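Local coordinates for bacterial transferase hexapeptide (Three repeats) family protein (Acinetobacter baumannii, PDB 4M9C), which probably acetylates a UDP-linked amino sugar on the biosynthetic route to UDP-N,N'-diacetylbacillosamine, at residues S29-S41 and L45-I57. Numbering follows the deposited sequence.
Sequences SKEQFAFIDDGLS and LNGYPVLSYLDFI
K30 lies across one face of the Y48 ring, with CE 3.6 Å from the ring centroid in a CH-pi contact and the ammonium above the same face as a cation-pi partner. Its chain leaves the backbone with CG anti to N (chi1 179°) and stays extended until a bend at chi4 brings NZ onto a lone pair of N46 O at 3.1 Å. The hydroxyl of Y48 is hydrogen-bonded to R22 of helix 14-24, which anchors the far end of the ring. On the same side of the sheet, F35 CD2 touches Y48 CB, the two ring planes stand at about 85°, and CD2 of L45 sits over the centre of the F35 ring, 3.9 Å from that centroid. M18 of helix 14-24 packs against the side chains of both F35 and Y48, while V50, the bridge partner of F35 on the neighbouring strand, lies on the same face. The other side carries I36, whose CD1 points into the middle of the F56 ring, 3.6 Å from its centroid, while CG2 meets the edge of Y53. Between the two layers, strands 33-36 and 48-51 run parallel: F35 N donates to P49 O, F35 O accepts from L51 N at 2.7 Å, and D37 N donates to L51 O. Beyond the strands, D38 OD1 accepts from Y53 N at 2.9 Å, nearly straight at 165°, and a water links the same oxygen to L54 N. S52 OG caps the helix by accepting from D55 N. Parallel strands with helix 14-24 against one face and helix 53-58 against the other illustrate the layered alpha/beta architecture of a Rossmann-like domain, here the PglD N-terminal domain that accompanies the left-handed beta-helix.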
ATOM      1  N   SER A  29     -13.347 -21.238 -19.224  1.00 36.78           N
ATOM      2  CA  SER A  29     -12.377 -22.282 -18.915  1.00 34.12           C
ATOM      3  C   SER A  29     -10.980 -21.849 -19.359  1.00 33.92           C
ATOM      4  O   SER A  29     -10.838 -21.002 -20.240  1.00 33.00           O
ATOM      5  CB  SER A  29     -12.771 -23.613 -19.567  1.00 41.11           C
ATOM      6  OG  SER A  29     -12.415 -23.635 -20.940  1.00 41.41           O
ATOM      7  N   LYS A  30      -9.958 -22.433 -18.739  1.00 32.47           N
ATOM      8  CA  LYS A  30      -8.572 -22.081 -19.022  1.00 37.14           C
ATOM      9  C   LYS A  30      -8.293 -22.118 -20.523  1.00 35.11           C
ATOM     10  O   LYS A  30      -7.573 -21.268 -21.055  1.00 29.96           O
ATOM     11  CB  LYS A  30      -7.607 -23.009 -18.267  1.00 37.33           C
ATOM     12  CG  LYS A  30      -6.128 -22.714 -18.544  1.00 39.93           C
ATOM     13  CD  LYS A  30      -5.178 -23.471 -17.610  1.00 39.97           C
ATOM     14  CE  LYS A  30      -3.719 -23.055 -17.861  1.00 42.18           C
ATOM     15  NZ  LYS A  30      -2.880 -23.006 -16.616  1.00 34.40           N
ATOM     16  N   GLU A  31      -8.885 -23.092 -21.205  1.00 31.63           N
ATOM     17  CA  GLU A  31      -8.622 -23.283 -22.622  1.00 35.29           C
ATOM     18  C   GLU A  31      -9.029 -22.061 -23.438  1.00 32.20           C
ATOM     19  O   GLU A  31      -8.566 -21.874 -24.553  1.00 33.29           O
ATOM     20  CB  GLU A  31      -9.334 -24.540 -23.138  1.00 43.41           C
ATOM     21  CG  GLU A  31      -8.815 -25.827 -22.515  1.00 43.40           C
ATOM     22  N   GLN A  32      -9.892 -21.222 -22.886  1.00 29.23           N
ATOM     23  CA  GLN A  32     -10.323 -20.032 -23.619  1.00 30.45           C
ATOM     24  C   GLN A  32      -9.329 -18.843 -23.508  1.00 30.33           C
ATOM     25  O   GLN A  32      -9.559 -17.765 -24.071  1.00 29.97           O
ATOM     26  CB  GLN A  32     -11.739 -19.631 -23.191  1.00 34.07           C
ATOM     27  CG  GLN A  32     -12.795 -20.717 -23.449  1.00 38.71           C
ATOM     28  CD  GLN A  32     -14.188 -20.310 -22.980  1.00 46.96           C
ATOM     29  OE1 GLN A  32     -14.866 -19.512 -23.633  1.00 56.43           O
ATOM     30  NE2 GLN A  32     -14.623 -20.860 -21.844  1.00 48.27           N
ATOM     31  N   PHE A  33      -8.213 -19.053 -22.813  1.00 27.00           N
ATOM     32  CA  PHE A  33      -7.226 -17.979 -22.622  1.00 29.95           C
ATOM     33  C   PHE A  33      -5.878 -18.251 -23.286  1.00 27.41           C
ATOM     34  O   PHE A  33      -5.410 -19.382 -23.308  1.00 26.30           O
ATOM     35  CB  PHE A  33      -6.973 -17.750 -21.133  1.00 29.10           C
ATOM     36  CG  PHE A  33      -8.186 -17.303 -20.365  1.00 31.15           C
ATOM     37  CD1 PHE A  33      -8.340 -15.971 -20.003  1.00 29.57           C
ATOM     38  CD2 PHE A  33      -9.153 -18.218 -19.985  1.00 28.06           C
ATOM     39  CE1 PHE A  33      -9.449 -15.558 -19.280  1.00 31.59           C
ATOM     40  CE2 PHE A  33     -10.264 -17.817 -19.265  1.00 29.29           C
ATOM     41  CZ  PHE A  33     -10.417 -16.487 -18.914  1.00 31.33           C
ATOM     42  N   ALA A  34      -5.233 -17.197 -23.777  1.00 26.94           N
ATOM     43  CA  ALA A  34      -3.881 -17.320 -24.301  1.00 30.41           C
ATOM     44  C   ALA A  34      -3.079 -16.047 -24.112  1.00 27.47           C
ATOM     45  O   ALA A  34      -3.627 -14.944 -24.099  1.00 29.83           O
ATOM     46  CB  ALA A  34      -3.909 -17.701 -25.785  1.00 26.59           C
ATOM     47  N   PHE A  35      -1.770 -16.214 -23.970  1.00 26.63           N
ATOM     48  CA  PHE A  35      -0.837 -15.112 -24.147  1.00 29.49           C
ATOM     49  C   PHE A  35      -0.646 -14.832 -25.638  1.00 33.55           C
ATOM     50  O   PHE A  35      -0.541 -15.757 -26.440  1.00 36.51           O
ATOM     51  CB  PHE A  35       0.506 -15.453 -23.514  1.00 32.23           C
ATOM     52  CG  PHE A  35       0.469 -15.531 -22.010  1.00 29.35           C
ATOM     53  CD1 PHE A  35       0.442 -14.374 -21.248  1.00 28.94           C
ATOM     54  CD2 PHE A  35       0.487 -16.761 -21.363  1.00 25.10           C
ATOM     55  CE1 PHE A  35       0.418 -14.440 -19.873  1.00 28.08           C
ATOM     56  CE2 PHE A  35       0.457 -16.837 -19.983  1.00 28.73           C
ATOM     57  CZ  PHE A  35       0.423 -15.675 -19.237  1.00 29.34           C
ATOM     58  N   ILE A  36      -0.609 -13.555 -26.007  1.00 30.95           N
ATOM     59  CA  ILE A  36      -0.302 -13.150 -27.375  1.00 31.49           C
ATOM     60  C   ILE A  36       1.099 -12.557 -27.402  1.00 36.51           C
ATOM     61  O   ILE A  36       1.354 -11.536 -26.751  1.00 31.72           O
ATOM     62  CB  ILE A  36      -1.284 -12.078 -27.879  1.00 33.59           C
ATOM     63  CG1 ILE A  36      -2.709 -12.632 -27.939  1.00 32.92           C
ATOM     64  CG2 ILE A  36      -0.847 -11.542 -29.242  1.00 35.11           C
ATOM     65  CD1 ILE A  36      -3.729 -11.622 -28.423  1.00 33.05           C
ATOM     66  N   ASP A  37       2.005 -13.192 -28.147  1.00 32.86           N
ATOM     67  CA  ASP A  37       3.392 -12.730 -28.232  1.00 37.22           C
ATOM     68  C   ASP A  37       4.107 -13.334 -29.449  1.00 42.16           C
ATOM     69  O   ASP A  37       4.411 -14.523 -29.470  1.00 42.14           O
ATOM     70  CB  ASP A  37       4.150 -13.066 -26.944  1.00 40.30           C
ATOM     71  CG  ASP A  37       5.483 -12.340 -26.841  1.00 47.50           C
ATOM     72  OD1 ASP A  37       5.569 -11.347 -26.076  1.00 51.78           O
ATOM     73  OD2 ASP A  37       6.445 -12.765 -27.522  1.00 51.03           O
ATOM     74  N   ASP A  38       4.359 -12.509 -30.462  1.00 41.39           N
ATOM     75  CA  ASP A  38       4.975 -12.983 -31.704  1.00 48.16           C
ATOM     76  C   ASP A  38       6.306 -13.673 -31.431  1.00 46.84           C
ATOM     77  O   ASP A  38       6.544 -14.794 -31.887  1.00 51.71           O
ATOM     78  CB  ASP A  38       5.168 -11.827 -32.688  1.00 45.54           C
ATOM     79  CG  ASP A  38       3.866 -11.386 -33.328  1.00 51.98           C
ATOM     80  OD1 ASP A  38       2.907 -12.190 -33.322  1.00 46.64           O
ATOM     81  OD2 ASP A  38       3.800 -10.246 -33.840  1.00 48.78           O
ATOM     82  N   GLY A  39       7.157 -13.001 -30.664  1.00 52.65           N
ATOM     83  CA  GLY A  39       8.454 -13.537 -30.292  1.00 56.42           C
ATOM     84  C   GLY A  39       8.396 -14.928 -29.695  1.00 57.15           C
ATOM     85  O   GLY A  39       9.218 -15.785 -30.030  1.00 52.88           O
ATOM     86  N   LEU A  40       7.424 -15.163 -28.816  1.00 52.41           N
ATOM     87  CA  LEU A  40       7.334 -16.442 -28.117  1.00 47.29           C
ATOM     88  C   LEU A  40       6.267 -17.350 -28.705  1.00 49.59           C
ATOM     89  O   LEU A  40       5.908 -18.362 -28.109  1.00 49.60           O
ATOM     90  CB  LEU A  40       7.109 -16.235 -26.617  1.00 50.73           C
ATOM     91  CG  LEU A  40       8.311 -15.700 -25.830  1.00 52.74           C
ATOM     92  CD1 LEU A  40       8.904 -14.460 -26.482  1.00 61.78           C
ATOM     93  CD2 LEU A  40       7.944 -15.405 -24.379  1.00 51.37           C
ATOM     94  N   SER A  41       5.773 -16.990 -29.887  1.00 49.37           N
ATOM     95  CA  SER A  41       4.786 -17.802 -30.588  1.00 46.77           C
ATOM     96  C   SER A  41       5.157 -19.284 -30.566  1.00 52.97           C
ATOM     97  O   SER A  41       6.319 -19.639 -30.762  1.00 57.70           O
ATOM     98  CB  SER A  41       4.649 -17.322 -32.037  1.00 52.99           C
ATOM     99  OG  SER A  41       3.892 -18.240 -32.815  1.00 59.23           O
ATOM    100  N   LEU A  45       3.285 -21.010 -21.578  1.00 36.46           N
ATOM    101  CA  LEU A  45       3.680 -20.192 -20.436  1.00 31.00           C
ATOM    102  C   LEU A  45       2.670 -20.361 -19.298  1.00 29.94           C
ATOM    103  O   LEU A  45       1.478 -20.089 -19.470  1.00 29.42           O
ATOM    104  CB  LEU A  45       3.776 -18.719 -20.853  1.00 29.93           C
ATOM    105  CG  LEU A  45       4.226 -17.746 -19.755  1.00 35.58           C
ATOM    106  CD1 LEU A  45       5.582 -18.180 -19.249  1.00 37.98           C
ATOM    107  CD2 LEU A  45       4.289 -16.316 -20.266  1.00 32.10           C
ATOM    108  N   ASN A  46       3.148 -20.821 -18.145  1.00 28.76           N
ATOM    109  CA  ASN A  46       2.283 -21.107 -17.001  1.00 32.60           C
ATOM    110  C   ASN A  46       1.080 -21.960 -17.400  1.00 31.75           C
ATOM    111  O   ASN A  46      -0.020 -21.785 -16.876  1.00 28.48           O
ATOM    112  CB  ASN A  46       1.816 -19.817 -16.305  1.00 29.01           C
ATOM    113  CG  ASN A  46       2.943 -19.108 -15.561  1.00 33.29           C
ATOM    114  OD1 ASN A  46       4.036 -19.656 -15.399  1.00 30.03           O
ATOM    115  ND2 ASN A  46       2.672 -17.888 -15.086  1.00 24.57           N
ATOM    116  N   GLY A  47       1.301 -22.874 -18.344  1.00 32.79           N
ATOM    117  CA  GLY A  47       0.279 -23.823 -18.759  1.00 32.54           C
ATOM    118  C   GLY A  47      -0.641 -23.274 -19.828  1.00 36.10           C
ATOM    119  O   GLY A  47      -1.618 -23.920 -20.200  1.00 42.39           O
ATOM    120  N   TYR A  48      -0.343 -22.076 -20.316  1.00 31.67           N
ATOM    121  CA  TYR A  48      -1.169 -21.444 -21.341  1.00 31.85           C
ATOM    122  C   TYR A  48      -0.412 -21.407 -22.660  1.00 33.88           C
ATOM    123  O   TYR A  48       0.810 -21.277 -22.665  1.00 31.75           O
ATOM    124  CB  TYR A  48      -1.486 -19.995 -20.965  1.00 31.58           C
ATOM    125  CG  TYR A  48      -2.337 -19.783 -19.729  1.00 29.62           C
ATOM    126  CD1 TYR A  48      -3.721 -19.689 -19.825  1.00 31.05           C
ATOM    127  CD2 TYR A  48      -1.755 -19.632 -18.482  1.00 27.44           C
ATOM    128  CE1 TYR A  48      -4.503 -19.469 -18.703  1.00 33.05           C
ATOM    129  CE2 TYR A  48      -2.534 -19.416 -17.347  1.00 29.78           C
ATOM    130  CZ  TYR A  48      -3.906 -19.336 -17.469  1.00 26.25           C
ATOM    131  OH  TYR A  48      -4.686 -19.118 -16.357  1.00 27.64           O
ATOM    132  N   PRO A  49      -1.143 -21.486 -23.781  1.00 34.12           N
ATOM    133  CA  PRO A  49      -0.558 -21.315 -25.114  1.00 36.82           C
ATOM    134  C   PRO A  49      -0.107 -19.883 -25.297  1.00 37.00           C
ATOM    135  O   PRO A  49      -0.795 -18.959 -24.849  1.00 33.31           O
ATOM    136  CB  PRO A  49      -1.733 -21.579 -26.062  1.00 34.65           C
ATOM    137  CG  PRO A  49      -2.804 -22.187 -25.223  1.00 35.81           C
ATOM    138  CD  PRO A  49      -2.595 -21.723 -23.835  1.00 32.85           C
ATOM    139  N   VAL A  50       1.040 -19.703 -25.938  1.00 33.76           N
ATOM    140  CA  VAL A  50       1.494 -18.382 -26.339  1.00 31.63           C
ATOM    141  C   VAL A  50       1.359 -18.320 -27.851  1.00 38.09           C
ATOM    142  O   VAL A  50       2.015 -19.078 -28.571  1.00 38.63           O
ATOM    143  CB  VAL A  50       2.957 -18.144 -25.933  1.00 38.00           C
ATOM    144  CG1 VAL A  50       3.368 -16.703 -26.212  1.00 36.08           C
ATOM    145  CG2 VAL A  50       3.165 -18.499 -24.468  1.00 34.67           C
ATOM    146  N   LEU A  51       0.495 -17.433 -28.329  1.00 35.71           N
ATOM    147  CA  LEU A  51       0.179 -17.357 -29.750  1.00 36.95           C
ATOM    148  C   LEU A  51       0.744 -16.105 -30.397  1.00 39.59           C
ATOM    149  O   LEU A  51       0.893 -15.065 -29.748  1.00 37.75           O
ATOM    150  CB  LEU A  51      -1.336 -17.373 -29.961  1.00 33.76           C
ATOM    151  CG  LEU A  51      -2.117 -18.500 -29.291  1.00 39.25           C
ATOM    152  CD1 LEU A  51      -3.609 -18.290 -29.509  1.00 33.43           C
ATOM    153  CD2 LEU A  51      -1.678 -19.853 -29.839  1.00 43.02           C
ATOM    154  N   SER A  52       1.060 -16.206 -31.684  1.00 36.22           N
ATOM    155  CA  SER A  52       1.385 -15.022 -32.459  1.00 38.27           C
ATOM    156  C   SER A  52       0.076 -14.285 -32.636  1.00 34.58           C
ATOM    157  O   SER A  52      -0.996 -14.881 -32.500  1.00 34.67           O
ATOM    158  CB  SER A  52       1.944 -15.399 -33.836  1.00 43.53           C
ATOM    159  OG  SER A  52       0.921 -15.919 -34.673  1.00 41.23           O
ATOM    160  N   TYR A  53       0.145 -13.000 -32.946  1.00 30.53           N
ATOM    161  CA  TYR A  53      -1.077 -12.234 -33.136  1.00 37.14           C
ATOM    162  C   TYR A  53      -1.921 -12.839 -34.258  1.00 41.05           C
ATOM    163  O   TYR A  53      -3.126 -13.024 -34.101  1.00 37.86           O
ATOM    164  CB  TYR A  53      -0.775 -10.763 -33.409  1.00 38.34           C
ATOM    165  CG  TYR A  53      -2.017  -9.941 -33.622  1.00 39.04           C
ATOM    166  CD1 TYR A  53      -2.340  -9.447 -34.877  1.00 40.01           C
ATOM    167  CD2 TYR A  53      -2.876  -9.671 -32.571  1.00 39.01           C
ATOM    168  CE1 TYR A  53      -3.482  -8.697 -35.075  1.00 41.85           C
ATOM    169  CE2 TYR A  53      -4.023  -8.927 -32.761  1.00 40.76           C
ATOM    170  CZ  TYR A  53      -4.318  -8.440 -34.011  1.00 39.48           C
ATOM    171  OH  TYR A  53      -5.455  -7.698 -34.195  1.00 40.99           O
ATOM    172  N   LEU A  54      -1.281 -13.168 -35.379  1.00 41.10           N
ATOM    173  CA  LEU A  54      -1.993 -13.739 -36.517  1.00 38.09           C
ATOM    174  C   LEU A  54      -2.727 -15.011 -36.145  1.00 34.15           C
ATOM    175  O   LEU A  54      -3.877 -15.188 -36.527  1.00 41.60           O
ATOM    176  CB  LEU A  54      -1.051 -13.997 -37.700  1.00 41.81           C
ATOM    177  CG  LEU A  54      -0.744 -12.729 -38.501  1.00 53.93           C
ATOM    178  CD1 LEU A  54       0.459 -12.914 -39.432  1.00 52.63           C
ATOM    179  CD2 LEU A  54      -1.985 -12.287 -39.271  1.00 56.92           C
ATOM    180  N   ASP A  55      -2.068 -15.898 -35.403  1.00 36.92           N
ATOM    181  CA  ASP A  55      -2.711 -17.146 -34.990  1.00 40.59           C
ATOM    182  C   ASP A  55      -3.874 -16.890 -34.034  1.00 39.93           C
ATOM    183  O   ASP A  55      -4.921 -17.526 -34.138  1.00 37.26           O
ATOM    184  CB  ASP A  55      -1.699 -18.127 -34.392  1.00 41.04           C
ATOM    185  CG  ASP A  55      -0.772 -18.718 -35.451  1.00 57.15           C
ATOM    186  OD1 ASP A  55      -1.254 -19.005 -36.575  1.00 57.07           O
ATOM    187  OD2 ASP A  55       0.437 -18.878 -35.172  1.00 59.36           O
ATOM    188  N   PHE A  56      -3.699 -15.943 -33.118  1.00 35.84           N
ATOM    189  CA  PHE A  56      -4.790 -15.578 -32.227  1.00 36.45           C
ATOM    190  C   PHE A  56      -5.988 -15.112 -33.044  1.00 33.50           C
ATOM    191  O   PHE A  56      -7.098 -15.592 -32.858  1.00 35.70           O
ATOM    192  CB  PHE A  56      -4.359 -14.474 -31.251  1.00 33.27           C
ATOM    193  CG  PHE A  56      -5.489 -13.943 -30.406  1.00 33.90           C
ATOM    194  CD1 PHE A  56      -6.166 -12.789 -30.772  1.00 35.58           C
ATOM    195  CD2 PHE A  56      -5.877 -14.605 -29.256  1.00 28.39           C
ATOM    196  CE1 PHE A  56      -7.203 -12.292 -29.999  1.00 31.94           C
ATOM    197  CE2 PHE A  56      -6.910 -14.114 -28.468  1.00 30.40           C
ATOM    198  CZ  PHE A  56      -7.575 -12.958 -28.843  1.00 31.54           C
ATOM    199  N   ILE A  57      -5.755 -14.172 -33.954  1.00 36.12           N
ATOM    200  CA  ILE A  57      -6.823 -13.637 -34.787  1.00 36.84           C
ATOM    201  C   ILE A  57      -7.467 -14.732 -35.642  1.00 45.78           C
ATOM    202  O   ILE A  57      -8.663 -14.683 -35.932  1.00 47.03           O
ATOM    203  CB  ILE A  57      -6.299 -12.525 -35.713  1.00 43.24           C
ATOM    204  CG1 ILE A  57      -5.937 -11.278 -34.905  1.00 44.46           C
ATOM    205  CG2 ILE A  57      -7.333 -12.183 -36.769  1.00 48.82           C
ATOM    206  CD1 ILE A  57      -7.110 -10.658 -34.180  1.00 42.02           C
TER
HETATM  207  O   HOH W   1       1.606 -12.299 -35.779  1.00 45.50           O
HETATM  208  O   HOH W   2       1.239 -19.052 -32.556  1.00 42.06           O